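Local coordinates for protein peroxiredoxin PRX1, mitochondrial (Saccharomyces cerevisiae, PDB 5YKJ) that acts as a mitochondrial 1-Cys thiol peroxidase, probably reducing peroxides and being regenerated through the glutathione and thioredoxin systems, at residues 183-188 against 196-201; 138-143 against 165-170; 78-83 against 90-95. All coordinates share one frame; numbering follows the deposited sequence.

Contact 1: residues 183-188 against 196-201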
loop_
_atom_site.group_PDB
_atom_site.type_symbol
_atom_site.label_atom_id
_atom_site.label_comp_id
_atom_site.label_asym_id
_atom_site.label_seq_id
_atom_site.Cartn_x
_atom_site.Cartn_y
_atom_site.Cartn_z
ATOM N N VAL A 183 5.138 14.765 17.468
ATOM C CA VAL A 183 5.541 14.943 16.097
ATOM C C VAL A 183 6.578 16.060 15.960
ATOM O O VAL A 183 6.861 16.763 16.871
ATOM C CB VAL A 183 4.342 15.208 15.181
ATOM C CG1 VAL A 183 3.412 14.011 15.110
ATOM C CG2 VAL A 183 3.554 16.424 15.616
ATOM N N ILE A 184 7.114 16.170 14.765
ATOM C CA ILE A 184 8.147 17.118 14.460
ATOM C C ILE A 184 7.718 18.213 13.485
ATOM O O ILE A 184 7.042 17.954 12.570
ATOM C CB ILE A 184 9.385 16.392 13.918
ATOM C CG1 ILE A 184 9.988 15.475 14.945
ATOM C CG2 ILE A 184 10.445 17.366 13.460
ATOM C CD1 ILE A 184 10.765 14.326 14.352
ATOM N N ILE A 185 8.134 19.438 13.748
ATOM C CA ILE A 185 7.787 20.535 12.909
ATOM C C ILE A 185 8.761 20.546 11.758
ATOM O O ILE A 185 9.877 20.485 11.956
ATOM C CB ILE A 185 7.794 21.861 13.724
ATOM C CG1 ILE A 185 6.813 21.755 14.864
ATOM C CG2 ILE A 185 7.414 23.038 12.846
ATOM C CD1 ILE A 185 6.893 22.898 15.861
ATOM N N PRO A 186 8.246 20.617 10.532
ATOM C CA PRO A 186 9.120 20.620 9.383
ATOM C C PRO A 186 10.025 21.861 9.405
ATOM O O PRO A 186 9.692 22.906 9.782
ATOM C CB PRO A 186 8.156 20.672 8.183
ATOM C CG PRO A 186 6.876 20.215 8.679
ATOM C CD PRO A 186 6.841 20.679 10.116
ATOM N N PRO A 187 11.250 21.632 8.944
ATOM C CA PRO A 187 12.249 22.691 8.916
ATOM C C PRO A 187 11.878 23.865 8.042
ATOM O O PRO A 187 12.369 24.926 8.255
ATOM C CB PRO A 187 13.523 22.030 8.457
ATOM C CG PRO A 187 13.214 20.659 8.159
ATOM C CD PRO A 187 11.806 20.342 8.534
ATOM N N SER A 188 10.996 23.661 7.099
ATOM C CA SER A 188 10.570 24.736 6.229
ATOM C C SER A 188 9.786 25.746 7.056
ATOM O O SER A 188 9.579 26.836 6.619
ATOM C CB SER A 188 9.745 24.229 5.073
ATOM O OG SER A 188 8.620 23.588 5.545
ATOM N N ALA A 196 3.071 30.264 15.764
ATOM C CA ALA A 196 1.728 30.607 15.288
ATOM C C ALA A 196 0.803 29.426 15.017
ATOM O O ALA A 196 -0.374 29.469 15.252
ATOM C CB ALA A 196 1.830 31.429 14.035
ATOM N N LYS A 197 1.378 28.404 14.426
ATOM C CA LYS A 197 0.668 27.178 14.048
ATOM C C LYS A 197 0.548 26.087 15.109
ATOM O O LYS A 197 -0.463 25.443 15.203
ATOM C CB LYS A 197 1.279 26.634 12.737
ATOM C CG LYS A 197 0.685 25.327 12.234
ATOM C CD LYS A 197 1.143 25.037 10.826
ATOM C CE LYS A 197 0.336 23.907 10.194
ATOM N NZ LYS A 197 0.729 23.684 8.786
ATOM N N PHE A 198 1.601 25.884 15.887
ATOM C CA PHE A 198 1.645 24.821 16.858
ATOM C C PHE A 198 1.677 25.193 18.316
ATOM O O PHE A 198 1.477 24.381 19.139
ATOM C CB PHE A 198 2.821 23.862 16.552
ATOM C CG PHE A 198 2.817 23.314 15.165
ATOM C CD1 PHE A 198 2.052 22.220 14.857
ATOM C CD2 PHE A 198 3.582 23.872 14.212
ATOM C CE1 PHE A 198 2.054 21.725 13.593
ATOM C CE2 PHE A 198 3.606 23.395 12.949
ATOM C CZ PHE A 198 2.837 22.298 12.640
ATOM N N GLY A 199 1.936 26.444 18.595
ATOM C CA GLY A 199 1.995 26.819 19.975
ATOM C C GLY A 199 3.337 26.709 20.680
ATOM O O GLY A 199 4.087 27.677 20.639
ATOM N N GLN A 200 3.555 25.601 21.356
ATOM C CA GLN A 200 4.752 25.324 22.107
ATOM C C GLN A 200 5.459 24.145 21.435
ATOM O O GLN A 200 4.814 23.313 20.897
ATOM C CB GLN A 200 4.420 24.904 23.527
ATOM C CG GLN A 200 3.975 26.008 24.482
ATOM C CD GLN A 200 3.646 25.488 25.854
ATOM O OE1 GLN A 200 4.037 24.389 26.191
ATOM N NE2 GLN A 200 2.877 26.261 26.650
ATOM N N PHE A 201 6.770 24.154 21.489
ATOM C CA PHE A 201 7.603 23.095 20.946
ATOM C C PHE A 201 8.894 23.026 21.733
ATOM O O PHE A 201 9.287 23.975 22.348
ATOM C CB PHE A 201 7.869 23.256 19.432
ATOM C CG PHE A 201 8.498 24.553 19.027
ATOM C CD1 PHE A 201 9.849 24.707 19.032
ATOM C CD2 PHE A 201 7.740 25.577 18.584
ATOM C CE1 PHE A 201 10.418 25.874 18.660
ATOM C CE2 PHE A 201 8.293 26.752 18.187
ATOM C CZ PHE A 201 9.638 26.905 18.207
#
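Ile-185 lies between Phe-198 and Phe-201 and carries its side of the contact alone. Its contact with the Phe-198 ring is a CH-pi interaction: Ile-185 CG1 stands 4.2 Å from the centroid, over the face but shifted toward the rim that CD2 and CE2 form. The aliphatic CG of Lys-197 lies on the opposite face, sandwiching the ring between saturated carbons. The remaining touches are apolar. With CG1 beside the backbone N (chi1 -59°) and the chain extended beyond it, Ile-185 CD1 reaches 3.7 Å from Phe-201 CB, while its CG2 branch comes 3.8 Å from Phe-198 CE2. A beta-branched isoleucine fits because its CG1-CD1 arm runs across the Phe-198 ring to Phe-201 while the CG2 methyl covers the CE2 side of Phe-198. Between the aromatics, Gly-199 turns the chain out of the helix with positive phi (89°), where a beta carbon would strike the carbonyl O of Phe-198. The contact belongs to the small core of the C-terminal domain of 1-Cys peroxiredoxins, joining helix 191-198 to the three-stranded antiparallel sheet. Ala-194 touches both Ile-185 and Phe-201, Val-171 packs on Phe-198, and Arg-209 and Thr-211 of strand 208-211 pack against Ile-185.

Contact 2: residues 138-143 against 165-170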
loop_
_atom_site.group_PDB
_atom_site.type_symbol
_atom_site.label_atom_id
_atom_site.label_comp_id
_atom_site.label_asym_id
_atom_site.label_seq_id
_atom_site.Cartn_x
_atom_site.Cartn_y
_atom_site.Cartn_z
ATOM N N LYS A 138 -0.574 9.826 -6.163
ATOM C CA LYS A 138 0.846 9.842 -6.016
ATOM C C LYS A 138 1.280 8.662 -5.201
ATOM O O LYS A 138 0.719 8.378 -4.277
ATOM C CB LYS A 138 1.361 11.096 -5.281
ATOM C CG LYS A 138 0.968 12.366 -5.947
ATOM C CD LYS A 138 1.654 12.410 -7.265
ATOM C CE LYS A 138 1.144 13.567 -8.084
ATOM N NZ LYS A 138 2.232 14.459 -8.451
ATOM N N ILE A 139 2.370 8.026 -5.620
ATOM C CA ILE A 139 2.962 6.958 -4.865
ATOM C C ILE A 139 3.713 7.642 -3.717
ATOM O O ILE A 139 4.530 8.448 -3.913
ATOM C CB ILE A 139 3.936 6.120 -5.718
ATOM C CG1 ILE A 139 3.191 5.405 -6.837
ATOM C CG2 ILE A 139 4.595 5.118 -4.812
ATOM C CD1 ILE A 139 4.079 4.812 -7.910
ATOM N N ARG A 140 3.372 7.270 -2.503
ATOM C CA ARG A 140 3.935 7.875 -1.322
ATOM C C ARG A 140 5.002 7.073 -0.575
ATOM O O ARG A 140 5.803 7.604 0.101
ATOM C CB ARG A 140 2.814 8.307 -0.359
ATOM C CG ARG A 140 1.779 9.220 -0.992
ATOM C CD ARG A 140 2.325 10.609 -1.263
ATOM N NE ARG A 140 2.727 11.263 -0.038
ATOM C CZ ARG A 140 1.894 11.950 0.709
ATOM N NH1 ARG A 140 0.665 12.130 0.325
ATOM N NH2 ARG A 140 2.307 12.473 1.830
ATOM N N LEU A 141 4.914 5.780 -0.736
ATOM C CA LEU A 141 5.770 4.855 -0.046
ATOM C C LEU A 141 5.743 3.526 -0.770
ATOM O O LEU A 141 4.751 3.157 -1.218
ATOM C CB LEU A 141 5.243 4.665 1.398
ATOM C CG LEU A 141 6.039 3.886 2.443
ATOM C CD1 LEU A 141 5.824 4.419 3.866
ATOM C CD2 LEU A 141 5.641 2.420 2.452
ATOM N N ILE A 142 6.903 2.874 -0.820
ATOM C CA ILE A 142 7.061 1.594 -1.456
ATOM C C ILE A 142 7.879 0.660 -0.593
ATOM O O ILE A 142 8.762 1.072 0.036
ATOM C CB ILE A 142 7.801 1.755 -2.823
ATOM C CG1 ILE A 142 7.105 2.763 -3.709
ATOM C CG2 ILE A 142 7.878 0.452 -3.608
ATOM C CD1 ILE A 142 7.861 3.029 -4.977
ATOM N N PHE A 143 7.500 -0.597 -0.601
ATOM C CA PHE A 143 8.313 -1.572 0.039
ATOM C C PHE A 143 8.231 -2.917 -0.658
ATOM O O PHE A 143 7.203 -3.294 -1.119
ATOM C CB PHE A 143 8.111 -1.618 1.539
ATOM C CG PHE A 143 6.801 -2.119 1.996
ATOM C CD1 PHE A 143 6.620 -3.453 2.225
ATOM C CD2 PHE A 143 5.771 -1.262 2.260
ATOM C CE1 PHE A 143 5.452 -3.936 2.660
ATOM C CE2 PHE A 143 4.579 -1.742 2.708
ATOM C CZ PHE A 143 4.425 -3.079 2.925
ATOM N N LEU A 165 -1.443 11.899 8.673
ATOM C CA LEU A 165 -1.218 12.924 9.667
ATOM C C LEU A 165 -0.304 14.039 9.147
ATOM O O LEU A 165 -0.560 15.197 9.344
ATOM C CB LEU A 165 -0.652 12.343 10.963
ATOM C CG LEU A 165 -0.471 13.412 12.061
ATOM C CD1 LEU A 165 -1.813 13.981 12.475
ATOM C CD2 LEU A 165 0.275 12.802 13.203
ATOM N N THR A 166 0.754 13.646 8.471
ATOM C CA THR A 166 1.634 14.621 7.916
ATOM C C THR A 166 0.935 15.527 6.891
ATOM O O THR A 166 1.177 16.681 6.867
ATOM C CB THR A 166 2.927 14.025 7.283
ATOM O OG1 THR A 166 2.625 13.206 6.196
ATOM C CG2 THR A 166 3.659 13.290 8.231
ATOM N N ASP A 167 0.100 14.954 6.039
ATOM C CA ASP A 167 -0.659 15.712 5.092
ATOM C C ASP A 167 -1.680 16.622 5.767
ATOM O O ASP A 167 -1.906 17.699 5.331
ATOM C CB ASP A 167 -1.416 14.814 4.124
ATOM C CG ASP A 167 -0.513 14.176 3.071
ATOM O OD1 ASP A 167 0.649 14.434 3.096
ATOM O OD2 ASP A 167 -1.025 13.423 2.281
ATOM N N LYS A 168 -2.314 16.099 6.776
ATOM C CA LYS A 168 -3.316 16.875 7.460
ATOM C C LYS A 168 -2.842 18.050 8.290
ATOM O O LYS A 168 -3.415 19.082 8.252
ATOM C CB LYS A 168 -4.142 15.972 8.335
ATOM C CG LYS A 168 -5.248 16.677 9.047
ATOM C CD LYS A 168 -5.506 15.932 10.323
ATOM C CE LYS A 168 -6.818 15.221 10.267
ATOM N NZ LYS A 168 -7.824 16.103 9.683
ATOM N N GLU A 169 -1.804 17.820 9.066
ATOM C CA GLU A 169 -1.274 18.803 9.982
ATOM C C GLU A 169 0.042 19.484 9.633
ATOM O O GLU A 169 0.411 20.395 10.282
ATOM C CB GLU A 169 -1.172 18.134 11.344
ATOM C CG GLU A 169 -2.512 17.753 11.916
ATOM C CD GLU A 169 -2.512 17.180 13.325
ATOM O OE1 GLU A 169 -1.557 17.300 14.090
ATOM O OE2 GLU A 169 -3.527 16.609 13.689
ATOM N N GLY A 170 0.676 19.076 8.557
ATOM C CA GLY A 170 1.951 19.622 8.187
ATOM C C GLY A 170 3.046 19.384 9.195
ATOM O O GLY A 170 3.754 20.258 9.586
#
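Arg-140 and Asp-167 meet head-on in a two-pronged salt bridge, which makes up nearly all of this contact. The guanidinium offers its NH1-NH2 end, one nitrogen to each carboxylate oxygen: NH1 of Arg-140 donates to OD2 of Asp-167 at 2.9 Å, and NH2 of Arg-140 donates to OD1 of Asp-167, also at 2.9 Å. Both bonds are fairly straight, the first at 168°. OD2 accepts through its syn lone pair; OD1 is met on the syn side too, but by a nitrogen 20° out of the carboxylate plane. The two flat groups are nearly coplanar, 26° apart, and the paired bonds hinder either from turning about its long axis. Arginine suits the place because its flat end presents two parallel N-H groups to the two oxygens and still has an N-H for Asp-134, while the bends at chi2 and chi3 aim that end at the helix. With this second carboxylate on NH1, the positive charge is probably well compensated.

Around this tight centre the contact is loose. Asp-167 is solvent-exposed, and Thr-166 approaches no closer than 4.4 Å, from its OG1 to Arg-140 NH2; that hydroxyl is bonded instead to the carbonyl of Leu-163, one turn back. A leucine in place of Arg-140 would probably leave Asp-167 and Asp-134 without their shared cation and the helix without this tie. Trp-30 touches both charged side chains. The bridge joins outermost strand 139-144 to helix 153-169, the hairpin-then-helix end typical of a thioredoxin fold.

Contact 3: residues 78-83 against 90-95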
loop_
_atom_site.group_PDB
_atom_site.type_symbol
_atom_site.label_atom_id
_atom_site.label_comp_id
_atom_site.label_asym_id
_atom_site.label_seq_id
_atom_site.Cartn_x
_atom_site.Cartn_y
_atom_site.Cartn_z
ATOM N N LYS A 78 -10.654 -19.050 -7.189
ATOM C CA LYS A 78 -10.430 -20.247 -6.416
ATOM C C LYS A 78 -9.531 -19.964 -5.207
ATOM O O LYS A 78 -9.746 -20.450 -4.158
ATOM C CB LYS A 78 -9.763 -21.344 -7.246
ATOM C CG LYS A 78 -10.536 -21.818 -8.447
ATOM C CD LYS A 78 -9.716 -22.775 -9.343
ATOM C CE LYS A 78 -8.340 -22.247 -9.821
ATOM N NZ LYS A 78 -7.900 -22.492 -11.254
ATOM N N TRP A 79 -8.509 -19.136 -5.425
ATOM C CA TRP A 79 -7.592 -18.762 -4.362
ATOM C C TRP A 79 -8.359 -18.020 -3.260
ATOM O O TRP A 79 -8.171 -18.274 -2.140
ATOM C CB TRP A 79 -6.469 -17.890 -4.944
ATOM C CG TRP A 79 -5.310 -17.602 -4.030
ATOM C CD1 TRP A 79 -4.859 -18.383 -3.049
ATOM C CD2 TRP A 79 -4.471 -16.461 -4.046
ATOM N NE1 TRP A 79 -3.812 -17.808 -2.425
ATOM C CE2 TRP A 79 -3.572 -16.612 -3.014
ATOM C CE3 TRP A 79 -4.443 -15.309 -4.789
ATOM C CZ2 TRP A 79 -2.607 -15.677 -2.733
ATOM C CZ3 TRP A 79 -3.478 -14.380 -4.515
ATOM C CH2 TRP A 79 -2.580 -14.572 -3.493
ATOM N N ILE A 80 -9.249 -17.128 -3.661
ATOM C CA ILE A 80 -10.031 -16.407 -2.656
ATOM C C ILE A 80 -10.889 -17.346 -1.801
ATOM O O ILE A 80 -11.105 -17.060 -0.708
ATOM C CB ILE A 80 -10.850 -15.266 -3.283
ATOM C CG1 ILE A 80 -9.957 -14.054 -3.495
ATOM C CG2 ILE A 80 -12.053 -14.841 -2.460
ATOM C CD1 ILE A 80 -10.720 -13.001 -4.226
ATOM N N GLN A 81 -11.369 -18.421 -2.391
ATOM C CA GLN A 81 -12.140 -19.378 -1.627
ATOM C C GLN A 81 -11.263 -19.997 -0.544
ATOM O O GLN A 81 -11.703 -20.164 0.544
ATOM C CB GLN A 81 -12.817 -20.426 -2.529
ATOM C CG GLN A 81 -13.804 -19.851 -3.511
ATOM C CD GLN A 81 -14.394 -20.846 -4.480
ATOM O OE1 GLN A 81 -14.570 -21.954 -4.174
ATOM N NE2 GLN A 81 -14.674 -20.408 -5.659
ATOM N N ASP A 82 -10.034 -20.323 -0.872
ATOM C CA ASP A 82 -9.138 -20.872 0.120
ATOM C C ASP A 82 -8.835 -19.829 1.212
ATOM O O ASP A 82 -8.833 -20.119 2.348
ATOM C CB ASP A 82 -7.828 -21.278 -0.547
ATOM C CG ASP A 82 -7.850 -22.661 -1.144
ATOM O OD1 ASP A 82 -8.884 -23.267 -1.160
ATOM O OD2 ASP A 82 -6.774 -23.068 -1.519
ATOM N N ILE A 83 -8.602 -18.602 0.778
ATOM C CA ILE A 83 -8.295 -17.511 1.701
ATOM C C ILE A 83 -9.465 -17.280 2.683
ATOM O O ILE A 83 -9.256 -17.112 3.835
ATOM C CB ILE A 83 -7.934 -16.207 0.936
ATOM C CG1 ILE A 83 -6.563 -16.280 0.246
ATOM C CG2 ILE A 83 -7.969 -14.980 1.867
ATOM C CD1 ILE A 83 -6.413 -15.507 -1.027
ATOM N N LYS A 90 -15.834 -13.922 5.892
ATOM C CA LYS A 90 -17.012 -14.151 5.076
ATOM C C LYS A 90 -16.908 -13.756 3.611
ATOM O O LYS A 90 -17.549 -14.247 2.806
ATOM C CB LYS A 90 -18.250 -13.568 5.736
ATOM C CG LYS A 90 -18.485 -14.135 7.105
ATOM C CD LYS A 90 -19.820 -13.637 7.633
ATOM C CE LYS A 90 -19.975 -13.940 9.114
ATOM N NZ LYS A 90 -21.358 -13.643 9.587
ATOM N N ASN A 91 -16.030 -12.807 3.399
ATOM C CA ASN A 91 -15.704 -12.381 2.073
ATOM C C ASN A 91 -14.396 -11.610 2.056
ATOM O O ASN A 91 -13.967 -11.149 3.053
ATOM C CB ASN A 91 -16.850 -11.635 1.395
ATOM C CG ASN A 91 -16.885 -10.204 1.768
ATOM O OD1 ASN A 91 -16.601 -9.878 2.856
ATOM N ND2 ASN A 91 -17.184 -9.368 0.844
ATOM N N VAL A 92 -13.812 -11.537 0.883
ATOM C CA VAL A 92 -12.619 -10.743 0.659
ATOM C C VAL A 92 -13.192 -9.543 -0.079
ATOM O O VAL A 92 -13.534 -9.637 -1.191
ATOM C CB VAL A 92 -11.649 -11.455 -0.235
ATOM C CG1 VAL A 92 -10.444 -10.559 -0.548
ATOM C CG2 VAL A 92 -11.165 -12.689 0.495
ATOM N N GLY A 93 -13.215 -8.431 0.593
ATOM C CA GLY A 93 -13.809 -7.224 0.097
ATOM C C GLY A 93 -13.081 -6.317 -0.869
ATOM O O GLY A 93 -13.486 -5.216 -1.069
ATOM N N PHE A 94 -12.004 -6.795 -1.414
ATOM C CA PHE A 94 -11.227 -6.047 -2.350
ATOM C C PHE A 94 -10.894 -6.963 -3.506
ATOM O O PHE A 94 -10.945 -8.109 -3.435
ATOM C CB PHE A 94 -9.955 -5.487 -1.689
ATOM C CG PHE A 94 -9.171 -6.502 -0.914
ATOM C CD1 PHE A 94 -8.369 -7.388 -1.565
ATOM C CD2 PHE A 94 -9.207 -6.555 0.455
ATOM C CE1 PHE A 94 -7.658 -8.328 -0.875
ATOM C CE2 PHE A 94 -8.452 -7.463 1.145
ATOM C CZ PHE A 94 -7.702 -8.368 0.482
ATOM N N PRO A 95 -10.568 -6.305 -4.607
ATOM C CA PRO A 95 -10.213 -7.047 -5.792
ATOM C C PRO A 95 -8.797 -7.587 -5.810
ATOM O O PRO A 95 -7.961 -7.075 -5.167
ATOM C CB PRO A 95 -10.273 -6.007 -6.915
ATOM C CG PRO A 95 -10.649 -4.725 -6.311
ATOM C CD PRO A 95 -10.491 -4.857 -4.859
#
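Ile-83 and Val-92, which touch across this contact, also each lie on the face of an aromatic ring in their own segment. Ile-83 CD1 sits 3.6 Å above the plane of the Trp-79 indole, over its centre. Val-92 CG1 stands equally far above the Phe-94 ring but displaced toward the rim. Neither ring touches the opposite segment; the aliphatic side chains between them make the join. At the indole edge, Trp-79 NE1 is hydrogen-bonded to Thr-45 OG1, and the ring of Phe-40 meets the indole of Trp-79 with the planes inclined at about 50°.

With Val-92 CG1 anti to the backbone N (chi1 176°), that methyl goes to Phe-94, while CG2, beside the N, faces the helix. There Val-92 CG2 meets Ile-80 CG2 at 3.8 Å and, less closely, Ile-83 CG2 at 4.2 Å. Ile-80 and Ile-83 stand three residues apart, hence on the same side of the helix, and their CG2 branches form a shallow apolar seat for the valine methyl. Short, branched residues fit here because the backbones are close, with the CA atoms of Ile-80 and Val-92 only 7.1 Å apart.

Val-48 of helix 46-53 touches Trp-79, Ile-83 and Phe-94, extending the apolar cluster. Through its bond to Thr-45, Trp-79 ties this layer to the residue next in sequence to Cys-44, which is oxidised to S-hydroxycysteine in this structure. Helix 73-87 and the loop folding back along it link parallel neighbouring strands 63-69 and 96-98, a beta-alpha-beta crossover that, in peroxiredoxins, adds an edge strand to the thioredoxin-fold core.

Overall arrangement
Along the chain the contacts follow one another without overlap: 78-83 with 90-95 first, then 138-143 with 165-170, then 183-188 with 196-201. Contact 3 lies in the thioredoxin-like part, beside strand 96-98 at one border of its five-stranded sheet; contact 2 starts from 139-144, at the other border, about 29 Å away between centres. Contacts 1 and 2 are about 18 Å apart between centres and touch directly: Pro-186 CD lies 3.2 Å from Gly-170 O. Contacts 1 and 3, about 44 Å apart between centres, sit on opposite sides of the chain's centre. Helix 153-169, tied to the edge strand in contact 2, carries the chain from the thioredoxin-like part into the C-terminal region that contact 1 helps to close.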